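Local coordinates for Thg1-like uncharacterized protein (Bacillus thuringiensis, PDB 4KGM) that probably acts on the 5' end of tRNA as a guanylyltransferase-like enzyme, binding ATP and magnesium ions in a polymerase palm-like catalytic domain, at residues A[26-31]-A[144-149]; A[71-76]-A[152-157]; A[91-94]-A[99-102]. All coordinates share one frame; numbering follows the deposited sequence.

Interaction 1: residues A[26-31]-A[144-149]; sequences IVRIDG and FIWRQQ. With MG (magnesium ion), chain G; MG (magnesium ion), chain H; ATP (adenosine-5'-triphosphate), chain E.
Arg28 and Arg147 form a guanidinium stack between strand 25-31 of the central antiparallel sheet and helix 140-160, which runs over one side of it. The two short axes approach to 12.7 Å at 21°, so long side chains must bridge the gap. The guanidinium centres lie 4.6 Å apart with planes inclined by 29°, and Arg147 NH1 sits 3.9 Å from Arg28 CD. Arg28 leaves the strand with CG anti to the backbone N, then bends at chi3 (70°), laying its head across Arg147. Acids probably offset the paired positive charge: Glu76 salt-bridges Arg147, and Glu12 of the second subunit salt-bridges Arg28, which also bonds Tyr143. Arg28 NH1 further reaches Trp146 CZ3 at 4.2 Å. At the strand's start the contact turns apolar, Ile26 CD1 meeting Phe144 CZ at 4.1 Å.

Two residues beyond Arg28, Asp30 splits its carboxylate between two magnesium ions, OD1 at 2.1 Å from one and OD2 at 2.3 Å from the other. Gly31 O joins the first ion, and ATP O2A bridges both. A helix-backed strand carrying a metal-binding aspartate near its C-terminal end is characteristic of the polymerase palm and its two-metal nucleotide site.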
loop_
_atom_site.group_PDB
_atom_site.type_symbol
_atom_site.label_atom_id
_atom_site.label_comp_id
_atom_site.label_asym_id
_atom_site.label_seq_id
_atom_site.Cartn_x
_atom_site.Cartn_y
_atom_site.Cartn_z
ATOM N N ILE A 26 -3.802 -7.012 -14.495
ATOM C CA ILE A 26 -2.854 -7.975 -15.037
ATOM C C ILE A 26 -2.234 -8.812 -13.923
ATOM O O ILE A 26 -1.736 -8.273 -12.933
ATOM C CB ILE A 26 -1.728 -7.277 -15.824
ATOM C CG1 ILE A 26 -2.291 -6.596 -17.071
ATOM C CG2 ILE A 26 -0.650 -8.277 -16.212
ATOM C CD1 ILE A 26 -2.831 -7.563 -18.095
ATOM N N VAL A 27 -2.273 -10.132 -14.090
ATOM C CA VAL A 27 -1.627 -11.047 -13.157
ATOM C C VAL A 27 -0.528 -11.832 -13.864
ATOM O O VAL A 27 -0.782 -12.490 -14.874
ATOM C CB VAL A 27 -2.630 -12.049 -12.564
ATOM C CG1 VAL A 27 -1.918 -13.021 -11.632
ATOM C CG2 VAL A 27 -3.744 -11.317 -11.831
ATOM N N ARG A 28 0.694 -11.758 -13.344
ATOM C CA ARG A 28 1.785 -12.555 -13.894
ATOM C C ARG A 28 2.266 -13.625 -12.915
ATOM O O ARG A 28 2.501 -13.354 -11.736
ATOM C CB ARG A 28 2.958 -11.683 -14.368
ATOM C CG ARG A 28 4.017 -12.481 -15.138
ATOM C CD ARG A 28 4.986 -11.599 -15.922
ATOM N NE ARG A 28 5.899 -10.856 -15.057
ATOM C CZ ARG A 28 5.878 -9.536 -14.907
ATOM N NH1 ARG A 28 4.993 -8.806 -15.573
ATOM N NH2 ARG A 28 6.746 -8.943 -14.097
ATOM N N ILE A 29 2.393 -14.844 -13.415
ATOM C CA ILE A 29 2.875 -15.962 -12.625
ATOM C C ILE A 29 4.180 -16.457 -13.234
ATOM O O ILE A 29 4.242 -16.724 -14.417
ATOM C CB ILE A 29 1.826 -17.091 -12.595
ATOM C CG1 ILE A 29 0.620 -16.663 -11.777
ATOM C CG2 ILE A 29 2.399 -18.365 -12.017
ATOM C CD1 ILE A 29 -0.672 -17.282 -12.238
ATOM N N ASP A 30 5.220 -16.565 -12.423
ATOM C CA ASP A 30 6.529 -16.985 -12.917
ATOM C C ASP A 30 7.103 -18.142 -12.100
ATOM O O ASP A 30 7.142 -18.086 -10.871
ATOM C CB ASP A 30 7.505 -15.806 -12.916
ATOM C CG ASP A 30 8.794 -16.112 -13.661
ATOM O OD1 ASP A 30 9.715 -16.695 -13.050
ATOM O OD2 ASP A 30 8.888 -15.764 -14.858
ATOM N N GLY A 31 7.549 -19.186 -12.794
ATOM C CA GLY A 31 8.098 -20.365 -12.148
ATOM C C GLY A 31 9.328 -20.073 -11.309
ATOM O O GLY A 31 10.213 -19.329 -11.726
ATOM N N PHE A 144 1.401 -6.656 -23.392
ATOM C CA PHE A 144 1.659 -7.914 -24.079
ATOM C C PHE A 144 2.710 -7.749 -25.175
ATOM O O PHE A 144 3.487 -8.666 -25.442
ATOM C CB PHE A 144 0.360 -8.494 -24.642
ATOM C CG PHE A 144 -0.643 -8.859 -23.585
ATOM C CD1 PHE A 144 -0.505 -10.029 -22.855
ATOM C CD2 PHE A 144 -1.721 -8.030 -23.316
ATOM C CE1 PHE A 144 -1.424 -10.368 -21.877
ATOM C CE2 PHE A 144 -2.645 -8.363 -22.340
ATOM C CZ PHE A 144 -2.497 -9.533 -21.620
ATOM N N ILE A 145 2.732 -6.575 -25.803
ATOM C CA ILE A 145 3.784 -6.237 -26.755
ATOM C C ILE A 145 5.132 -6.262 -26.044
ATOM O O ILE A 145 6.128 -6.745 -26.584
ATOM C CB ILE A 145 3.559 -4.843 -27.377
ATOM C CG1 ILE A 145 2.325 -4.855 -28.279
ATOM C CG2 ILE A 145 4.778 -4.404 -28.176
ATOM C CD1 ILE A 145 1.919 -3.486 -28.779
ATOM N N TRP A 146 5.147 -5.749 -24.818
ATOM C CA TRP A 146 6.348 -5.750 -23.994
ATOM C C TRP A 146 6.742 -7.174 -23.625
ATOM O O TRP A 146 7.925 -7.494 -23.518
ATOM C CB TRP A 146 6.116 -4.915 -22.736
ATOM C CG TRP A 146 7.243 -4.936 -21.752
ATOM C CD1 TRP A 146 8.555 -4.659 -22.001
ATOM C CD2 TRP A 146 7.150 -5.216 -20.351
ATOM N NE1 TRP A 146 9.289 -4.765 -20.844
ATOM C CE2 TRP A 146 8.448 -5.105 -19.816
ATOM C CE3 TRP A 146 6.095 -5.556 -19.497
ATOM C CZ2 TRP A 146 8.723 -5.322 -18.466
ATOM C CZ3 TRP A 146 6.369 -5.771 -18.156
ATOM C CH2 TRP A 146 7.672 -5.653 -17.654
ATOM N N ARG A 147 5.741 -8.028 -23.443
ATOM C CA ARG A 147 5.978 -9.421 -23.083
ATOM C C ARG A 147 6.444 -10.250 -24.277
ATOM O O ARG A 147 7.268 -11.153 -24.130
ATOM C CB ARG A 147 4.723 -10.036 -22.465
ATOM C CG ARG A 147 4.364 -9.483 -21.091
ATOM C CD ARG A 147 5.322 -9.981 -20.022
ATOM N NE ARG A 147 6.465 -9.096 -19.827
ATOM C CZ ARG A 147 7.559 -9.429 -19.148
ATOM N NH1 ARG A 147 7.665 -10.635 -18.609
ATOM N NH2 ARG A 147 8.551 -8.559 -19.017
ATOM N N GLN A 148 5.911 -9.943 -25.458
ATOM C CA GLN A 148 6.328 -10.621 -26.681
ATOM C C GLN A 148 7.751 -10.233 -27.077
ATOM O O GLN A 148 8.497 -11.049 -27.615
ATOM C CB GLN A 148 5.364 -10.323 -27.830
ATOM C CG GLN A 148 4.125 -11.202 -27.851
ATOM C CD GLN A 148 3.307 -11.017 -29.115
ATOM O OE1 GLN A 148 3.442 -10.013 -29.815
ATOM N NE2 GLN A 148 2.455 -11.992 -29.416
ATOM N N GLN A 149 8.120 -8.984 -26.813
ATOM C CA GLN A 149 9.474 -8.517 -27.092
ATOM C C GLN A 149 10.470 -9.159 -26.133
ATOM O O GLN A 149 11.646 -9.318 -26.456
ATOM C CB GLN A 149 9.553 -6.990 -27.016
ATOM C CG GLN A 149 8.834 -6.277 -28.155
ATOM C CD GLN A 149 8.844 -4.765 -28.005
ATOM O OE1 GLN A 149 9.524 -4.216 -27.137
ATOM N NE2 GLN A 149 8.082 -4.083 -28.855
HETATM MG MG MG G . 11.240 -18.165 -13.214
HETATM MG MG MG H . 10.915 -16.304 -15.880
HETATM P PG ATP E . 13.615 -17.316 -10.695
HETATM O O1G ATP E . 14.317 -16.029 -11.061
HETATM O O2G ATP E . 13.645 -17.654 -9.223
HETATM O O3G ATP E . 12.253 -17.466 -11.329
HETATM P PB ATP E . 14.364 -18.904 -12.912
HETATM O O1B ATP E . 12.940 -19.353 -13.144
HETATM O O2B ATP E . 15.491 -19.853 -13.238
HETATM O O3B ATP E . 14.536 -18.456 -11.374
HETATM P PA ATP E . 14.003 -17.350 -15.190
HETATM O O1A ATP E . 14.688 -16.191 -15.873
HETATM O O2A ATP E . 12.500 -17.377 -15.054
HETATM O O3A ATP E . 14.639 -17.542 -13.725
HETATM O "O5'" ATP E . 14.464 -18.724 -15.892
HETATM C "C5'" ATP E . 13.586 -19.439 -16.758
HETATM C "C4'" ATP E . 14.234 -20.765 -17.136
HETATM O "O4'" ATP E . 13.257 -21.700 -17.598
HETATM C "C3'" ATP E . 15.255 -20.596 -18.251
HETATM O "O3'" ATP E . 16.573 -20.815 -17.741
HETATM C "C2'" ATP E . 14.915 -21.653 -19.284
HETATM O "O2'" ATP E . 16.060 -22.466 -19.558
HETATM C "C1'" ATP E . 13.808 -22.486 -18.657
HETATM N N9 ATP E . 12.766 -22.830 -19.660
HETATM C C8 ATP E . 11.709 -22.069 -20.000
HETATM N N7 ATP E . 10.951 -22.680 -20.947
HETATM C C5 ATP E . 11.526 -23.863 -21.225
HETATM C C6 ATP E . 11.244 -25.003 -22.129
HETATM N N6 ATP E . 10.163 -25.000 -22.947
HETATM N N1 ATP E . 12.101 -26.048 -22.108
HETATM C C2 ATP E . 13.177 -26.065 -21.300
HETATM N N3 ATP E . 13.494 -25.067 -20.456
HETATM C C4 ATP E . 12.721 -23.958 -20.374
HETATM O O HOH W 1 11.125 -14.349 -15.822
#

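Interaction 2: residues A[71-76]-A[152-157]; sequences YHQSDE and SKNSIS. With MG (magnesium ion), chain G; MG (magnesium ion), chain H; ATP (adenosine-5'-triphosphate), chain E.
Gln73 and Asn154 meet by loose van der Waals contact, the two side chains crossing at about a right angle where the end of strand 67-73 faces helix 140-160. Gln73 OE1 and Asn154 ND2 stop 3.9 Å apart, beyond hydrogen-bonding distance, and the amide planes are turned by 47°. Ser74 OG adds a 4.4 Å approach to Asn154 CB. Just 67 Å² is buried in all, evidence of a light touch.

The side-chain hydrogen bonds nearest the contact lie within residues 71-76. Gln73, bent at chi2 (-103°), brings OE1 back over the turn, where Ser74 OG donates to it at 2.9 Å, in the carbonyl plane and on a lone pair. This pins the amide oxygen beside the turn. Gln73 to Glu76 is a type II' beta turn, closed by Glu76 N to Gln73 O at 3.0 Å, and it links strands 67-73 and 76-81 as a hairpin. His72 NE2 gives a weak bond to Ser74 O, while Phe53 stacks on the His72 ring.

Metal coordination occupies the tip. Asp75 OD2 binds one magnesium ion at 2.1 Å and OD1 the other at 2.4 Å. Asp30 of the neighbouring strand binds both ions, whereas Gly31 O joins only the one held by Asp75 OD2. The adenine lies by the turn, its N7 3.7 Å from Ser74 CA.

The turn, together with the backbone bond between Asp75 and Gly31 and the metal bonds themselves, probably sets the direction of Asp75; the slight, non-bonded helix contact can contribute little, Asn154 merely bordering the polar flank of Gln73.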
loop_
_atom_site.group_PDB
_atom_site.type_symbol
_atom_site.label_atom_id
_atom_site.label_comp_id
_atom_site.label_asym_id
_atom_site.label_seq_id
_atom_site.Cartn_x
_atom_site.Cartn_y
_atom_site.Cartn_z
ATOM N N TYR A 71 -1.465 -15.191 -21.637
ATOM C CA TYR A 71 -0.303 -15.265 -22.513
ATOM C C TYR A 71 0.829 -16.064 -21.878
ATOM O O TYR A 71 1.265 -15.762 -20.767
ATOM C CB TYR A 71 0.188 -13.862 -22.877
ATOM C CG TYR A 71 1.494 -13.858 -23.637
ATOM C CD1 TYR A 71 1.531 -14.160 -24.993
ATOM C CD2 TYR A 71 2.690 -13.553 -23.001
ATOM C CE1 TYR A 71 2.723 -14.159 -25.693
ATOM C CE2 TYR A 71 3.885 -13.549 -23.692
ATOM C CZ TYR A 71 3.896 -13.852 -25.038
ATOM O OH TYR A 71 5.086 -13.848 -25.731
ATOM N N HIS A 72 1.306 -17.082 -22.589
ATOM C CA HIS A 72 2.420 -17.884 -22.094
ATOM C C HIS A 72 3.716 -17.657 -22.863
ATOM O O HIS A 72 3.713 -17.466 -24.080
ATOM C CB HIS A 72 2.089 -19.376 -22.103
ATOM C CG HIS A 72 3.270 -20.246 -21.796
ATOM N ND1 HIS A 72 3.948 -20.953 -22.766
ATOM C CD2 HIS A 72 3.915 -20.494 -20.632
ATOM C CE1 HIS A 72 4.947 -21.614 -22.210
ATOM N NE2 HIS A 72 4.950 -21.351 -20.915
ATOM N N GLN A 73 4.819 -17.685 -22.126
ATOM C CA GLN A 73 6.158 -17.630 -22.692
ATOM C C GLN A 73 7.144 -18.099 -21.630
ATOM O O GLN A 73 7.072 -17.662 -20.482
ATOM C CB GLN A 73 6.493 -16.211 -23.151
ATOM C CG GLN A 73 7.977 -15.901 -23.155
ATOM C CD GLN A 73 8.397 -15.060 -21.969
ATOM O OE1 GLN A 73 9.219 -15.479 -21.155
ATOM N NE2 GLN A 73 7.836 -13.860 -21.868
ATOM N N SER A 74 8.051 -18.995 -22.015
ATOM C CA SER A 74 9.014 -19.580 -21.083
ATOM C C SER A 74 8.322 -20.169 -19.854
ATOM O O SER A 74 7.487 -21.066 -19.969
ATOM C CB SER A 74 10.058 -18.544 -20.653
ATOM O OG SER A 74 10.659 -17.924 -21.775
ATOM N N ASP A 75 8.664 -19.647 -18.681
ATOM C CA ASP A 75 8.087 -20.133 -17.433
ATOM C C ASP A 75 7.159 -19.102 -16.796
ATOM O O ASP A 75 6.884 -19.162 -15.597
ATOM C CB ASP A 75 9.192 -20.509 -16.445
ATOM C CG ASP A 75 9.982 -19.306 -15.970
ATOM O OD1 ASP A 75 10.103 -18.332 -16.742
ATOM O OD2 ASP A 75 10.477 -19.335 -14.823
ATOM N N GLU A 76 6.678 -18.156 -17.595
ATOM C CA GLU A 76 5.810 -17.110 -17.074
ATOM C C GLU A 76 4.415 -17.156 -17.689
ATOM O O GLU A 76 4.237 -17.586 -18.830
ATOM C CB GLU A 76 6.431 -15.727 -17.274
ATOM C CG GLU A 76 6.239 -15.157 -18.666
ATOM C CD GLU A 76 6.679 -13.714 -18.766
ATOM O OE1 GLU A 76 7.594 -13.316 -18.014
ATOM O OE2 GLU A 76 6.102 -12.976 -19.590
ATOM N N SER A 152 10.810 -12.939 -27.562
ATOM C CA SER A 152 11.709 -13.130 -28.695
ATOM C C SER A 152 13.175 -13.059 -28.280
ATOM O O SER A 152 13.995 -13.847 -28.747
ATOM C CB SER A 152 11.418 -12.101 -29.791
ATOM O OG SER A 152 10.104 -12.255 -30.301
ATOM N N LYS A 153 13.499 -12.117 -27.400
ATOM C CA LYS A 153 14.871 -11.958 -26.933
ATOM C C LYS A 153 15.312 -13.175 -26.123
ATOM O O LYS A 153 16.476 -13.570 -26.163
ATOM C CB LYS A 153 15.022 -10.676 -26.110
ATOM C CG LYS A 153 16.464 -10.322 -25.779
ATOM C CD LYS A 153 16.570 -8.953 -25.127
ATOM C CE LYS A 153 15.844 -8.912 -23.792
ATOM N NZ LYS A 153 15.978 -7.584 -23.129
ATOM N N ASN A 154 14.373 -13.764 -25.390
ATOM C CA ASN A 154 14.640 -14.996 -24.656
ATOM C C ASN A 154 14.682 -16.201 -25.588
ATOM O O ASN A 154 15.433 -17.147 -25.358
ATOM C CB ASN A 154 13.587 -15.218 -23.566
ATOM C CG ASN A 154 13.831 -14.366 -22.337
ATOM O OD1 ASN A 154 14.972 -14.171 -21.919
ATOM N ND2 ASN A 154 12.756 -13.854 -21.748
ATOM N N SER A 155 13.869 -16.154 -26.638
ATOM C CA SER A 155 13.784 -17.243 -27.604
ATOM C C SER A 155 15.101 -17.439 -28.350
ATOM O O SER A 155 15.595 -18.561 -28.470
ATOM C CB SER A 155 12.660 -16.975 -28.602
ATOM O OG SER A 155 12.491 -18.070 -29.483
ATOM N N ILE A 156 15.658 -16.341 -28.851
ATOM C CA ILE A 156 16.921 -16.376 -29.580
ATOM C C ILE A 156 18.061 -16.844 -28.680
ATOM O O ILE A 156 18.895 -17.653 -29.091
ATOM C CB ILE A 156 17.267 -14.997 -30.176
ATOM C CG1 ILE A 156 16.160 -14.532 -31.122
ATOM C CG2 ILE A 156 18.600 -15.046 -30.906
ATOM C CD1 ILE A 156 16.451 -13.213 -31.804
ATOM N N SER A 157 18.086 -16.342 -27.451
ATOM C CA SER A 157 19.127 -16.712 -26.496
ATOM C C SER A 157 19.051 -18.187 -26.110
ATOM O O SER A 157 20.076 -18.854 -25.985
ATOM C CB SER A 157 19.047 -15.837 -25.244
ATOM O OG SER A 157 20.056 -16.191 -24.315
HETATM MG MG MG G . 11.240 -18.165 -13.214
HETATM MG MG MG H . 10.915 -16.304 -15.880
HETATM P PG ATP E . 13.615 -17.316 -10.695
HETATM O O1G ATP E . 14.317 -16.029 -11.061
HETATM O O2G ATP E . 13.645 -17.654 -9.223
HETATM O O3G ATP E . 12.253 -17.466 -11.329
HETATM P PB ATP E . 14.364 -18.904 -12.912
HETATM O O1B ATP E . 12.940 -19.353 -13.144
HETATM O O2B ATP E . 15.491 -19.853 -13.238
HETATM O O3B ATP E . 14.536 -18.456 -11.374
HETATM P PA ATP E . 14.003 -17.350 -15.190
HETATM O O1A ATP E . 14.688 -16.191 -15.873
HETATM O O2A ATP E . 12.500 -17.377 -15.054
HETATM O O3A ATP E . 14.639 -17.542 -13.725
HETATM O "O5'" ATP E . 14.464 -18.724 -15.892
HETATM C "C5'" ATP E . 13.586 -19.439 -16.758
HETATM C "C4'" ATP E . 14.234 -20.765 -17.136
HETATM O "O4'" ATP E . 13.257 -21.700 -17.598
HETATM C "C3'" ATP E . 15.255 -20.596 -18.251
HETATM O "O3'" ATP E . 16.573 -20.815 -17.741
HETATM C "C2'" ATP E . 14.915 -21.653 -19.284
HETATM O "O2'" ATP E . 16.060 -22.466 -19.558
HETATM C "C1'" ATP E . 13.808 -22.486 -18.657
HETATM N N9 ATP E . 12.766 -22.830 -19.660
HETATM C C8 ATP E . 11.709 -22.069 -20.000
HETATM N N7 ATP E . 10.951 -22.680 -20.947
HETATM C C5 ATP E . 11.526 -23.863 -21.225
HETATM C C6 ATP E . 11.244 -25.003 -22.129
HETATM N N6 ATP E . 10.163 -25.000 -22.947
HETATM N N1 ATP E . 12.101 -26.048 -22.108
HETATM C C2 ATP E . 13.177 -26.065 -21.300
HETATM N N3 ATP E . 13.494 -25.067 -20.456
HETATM C C4 ATP E . 12.721 -23.958 -20.374
HETATM O O HOH W 1 11.125 -14.349 -15.822
#

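Interaction 3: residues A[91-94]-A[99-102]; sequences SWFE and KIAS. With PO4 (phosphate ion), chain J.
Phe93 lies across the aliphatic chain of Lys99, and Trp92 packs on Ile100, so that the loop preceding helix 97-119 folds back over the first turns of that helix. The first pair is a CH-pi contact: Lys99 CD stands 4.2 Å from the centroid of the Phe93 ring and 22° off its normal, over one face. The side chains cross at about a right angle. On the opposite face Trp92 NE1 lies 3.6 Å above the Phe93 plane, offset toward the rim, leaving the phenyl ring between lysine and indole.

Conformations account for this layering. Residues 91-94 make a beta turn, with Glu94 N bonded to Ser91 O at 2.9 Å, and Phe93 adopts a left-handed backbone conformation. Its CG is anti to the carbonyl carbon, whereas Trp92 CG is anti to the backbone N (chi1 -166°); these torsions turn both rings toward the helix, the indole NE1 over the rim of the phenyl face. Lys99 has an unstaggered chi1 of -138°; beyond CG its chain is fully extended, passing over the phenyl ring and carrying NZ to the phosphate ion, where it donates to O3 at 2.8 Å. That ion probably comes from the crystallisation liquor and also bonds Arg16 and Arg131 of the second subunit, consistent with an anion-binding spot between subunits.

Ile100 uses both branches: CG2 touches Trp92 CZ3 at 3.9 Å, and CD1 approaches the carbonyl oxygen Trp92 O at 3.7 Å. The indole continues onto Val103, Ser104 and Met107 along the same helix. The motif is a beta turn close to type II, with Trp92 and Phe93 at its corners, packed on the N-terminal part of helix 97-119 at the edge of the palm-like domain.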
loop_
_atom_site.group_PDB
_atom_site.type_symbol
_atom_site.label_atom_id
_atom_site.label_comp_id
_atom_site.label_asym_id
_atom_site.label_seq_id
_atom_site.Cartn_x
_atom_site.Cartn_y
_atom_site.Cartn_z
ATOM N N SER A 91 -15.726 -8.010 -8.806
ATOM C CA SER A 91 -14.305 -8.299 -8.961
ATOM C C SER A 91 -13.903 -9.599 -8.275
ATOM O O SER A 91 -14.434 -9.947 -7.219
ATOM C CB SER A 91 -13.453 -7.143 -8.430
ATOM O OG SER A 91 -13.497 -6.033 -9.307
ATOM N N TRP A 92 -12.963 -10.312 -8.891
ATOM C CA TRP A 92 -12.416 -11.532 -8.317
ATOM C C TRP A 92 -11.805 -11.221 -6.957
ATOM O O TRP A 92 -10.879 -10.415 -6.860
ATOM C CB TRP A 92 -11.350 -12.121 -9.242
ATOM C CG TRP A 92 -10.977 -13.532 -8.908
ATOM C CD1 TRP A 92 -11.805 -14.506 -8.429
ATOM C CD2 TRP A 92 -9.678 -14.126 -9.014
ATOM N NE1 TRP A 92 -11.103 -15.671 -8.237
ATOM C CE2 TRP A 92 -9.795 -15.464 -8.589
ATOM C CE3 TRP A 92 -8.428 -13.656 -9.432
ATOM C CZ2 TRP A 92 -8.710 -16.337 -8.568
ATOM C CZ3 TRP A 92 -7.352 -14.524 -9.409
ATOM C CH2 TRP A 92 -7.500 -15.851 -8.981
ATOM N N PHE A 93 -12.341 -11.853 -5.913
ATOM C CA PHE A 93 -11.904 -11.622 -4.534
ATOM C C PHE A 93 -12.003 -10.149 -4.131
ATOM O O PHE A 93 -11.279 -9.693 -3.242
ATOM C CB PHE A 93 -10.476 -12.137 -4.315
ATOM C CG PHE A 93 -10.345 -13.632 -4.403
ATOM C CD1 PHE A 93 -11.284 -14.462 -3.815
ATOM C CD2 PHE A 93 -9.278 -14.207 -5.077
ATOM C CE1 PHE A 93 -11.159 -15.841 -3.895
ATOM C CE2 PHE A 93 -9.149 -15.582 -5.163
ATOM C CZ PHE A 93 -10.092 -16.399 -4.571
ATOM N N GLU A 94 -12.898 -9.417 -4.792
ATOM C CA GLU A 94 -13.092 -7.989 -4.545
ATOM C C GLU A 94 -11.808 -7.190 -4.761
ATOM O O GLU A 94 -11.558 -6.203 -4.067
ATOM C CB GLU A 94 -13.643 -7.749 -3.136
ATOM C CG GLU A 94 -14.953 -8.465 -2.857
ATOM C CD GLU A 94 -15.316 -8.459 -1.386
ATOM O OE1 GLU A 94 -14.392 -8.469 -0.545
ATOM O OE2 GLU A 94 -16.525 -8.441 -1.071
ATOM N N LYS A 99 -4.717 -11.853 -2.244
ATOM C CA LYS A 99 -5.524 -13.026 -2.542
ATOM C C LYS A 99 -5.484 -13.354 -4.033
ATOM O O LYS A 99 -5.381 -14.518 -4.415
ATOM C CB LYS A 99 -6.963 -12.833 -2.058
ATOM C CG LYS A 99 -7.552 -14.067 -1.396
ATOM C CD LYS A 99 -8.886 -13.770 -0.743
ATOM C CE LYS A 99 -9.443 -15.003 -0.047
ATOM N NZ LYS A 99 -10.757 -14.722 0.593
ATOM N N ILE A 100 -5.557 -12.327 -4.873
ATOM C CA ILE A 100 -5.489 -12.518 -6.317
ATOM C C ILE A 100 -4.151 -13.132 -6.728
ATOM O O ILE A 100 -4.108 -14.064 -7.526
ATOM C CB ILE A 100 -5.703 -11.193 -7.075
ATOM C CG1 ILE A 100 -7.156 -10.735 -6.951
ATOM C CG2 ILE A 100 -5.342 -11.347 -8.541
ATOM C CD1 ILE A 100 -7.434 -9.414 -7.638
ATOM N N ALA A 101 -3.063 -12.612 -6.168
ATOM C CA ALA A 101 -1.723 -13.087 -6.506
ATOM C C ALA A 101 -1.458 -14.511 -6.014
ATOM O O ALA A 101 -0.953 -15.346 -6.760
ATOM C CB ALA A 101 -0.667 -12.130 -5.962
ATOM N N SER A 102 -1.803 -14.781 -4.760
ATOM C CA SER A 102 -1.509 -16.075 -4.153
ATOM C C SER A 102 -2.362 -17.205 -4.729
ATOM O O SER A 102 -1.845 -18.270 -5.065
ATOM C CB SER A 102 -1.661 -16.007 -2.629
ATOM O OG SER A 102 -2.997 -15.719 -2.256
HETATM P P PO4 J . -11.018 -12.923 4.019
HETATM O O1 PO4 J . -12.361 -13.362 4.553
HETATM O O2 PO4 J . -10.152 -12.463 5.168
HETATM O O3 PO4 J . -10.349 -14.080 3.314
HETATM O O4 PO4 J . -11.215 -11.792 3.037
#

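From the N terminus, strand 26-31 comes first and waits until 144-149 on helix 140-160 for its partner, so interaction 1 closes a loop of 112 residues. Interaction 2 starts within that loop at 71-76 and ends beyond it at 152-157, so the two cross and share one helix. They meet directly where Gln148 packs on the Tyr71 hydroxyl, and serve the same ATP and magnesium ions. Interaction 3, a four-residue closure between 91-94 and 99-102, falls within both larger loops. It touches interaction 1 through Val27 and Ile100, where helix 97-119 covers the sheet; interaction 2 stays about 12 Å away between nearest atoms.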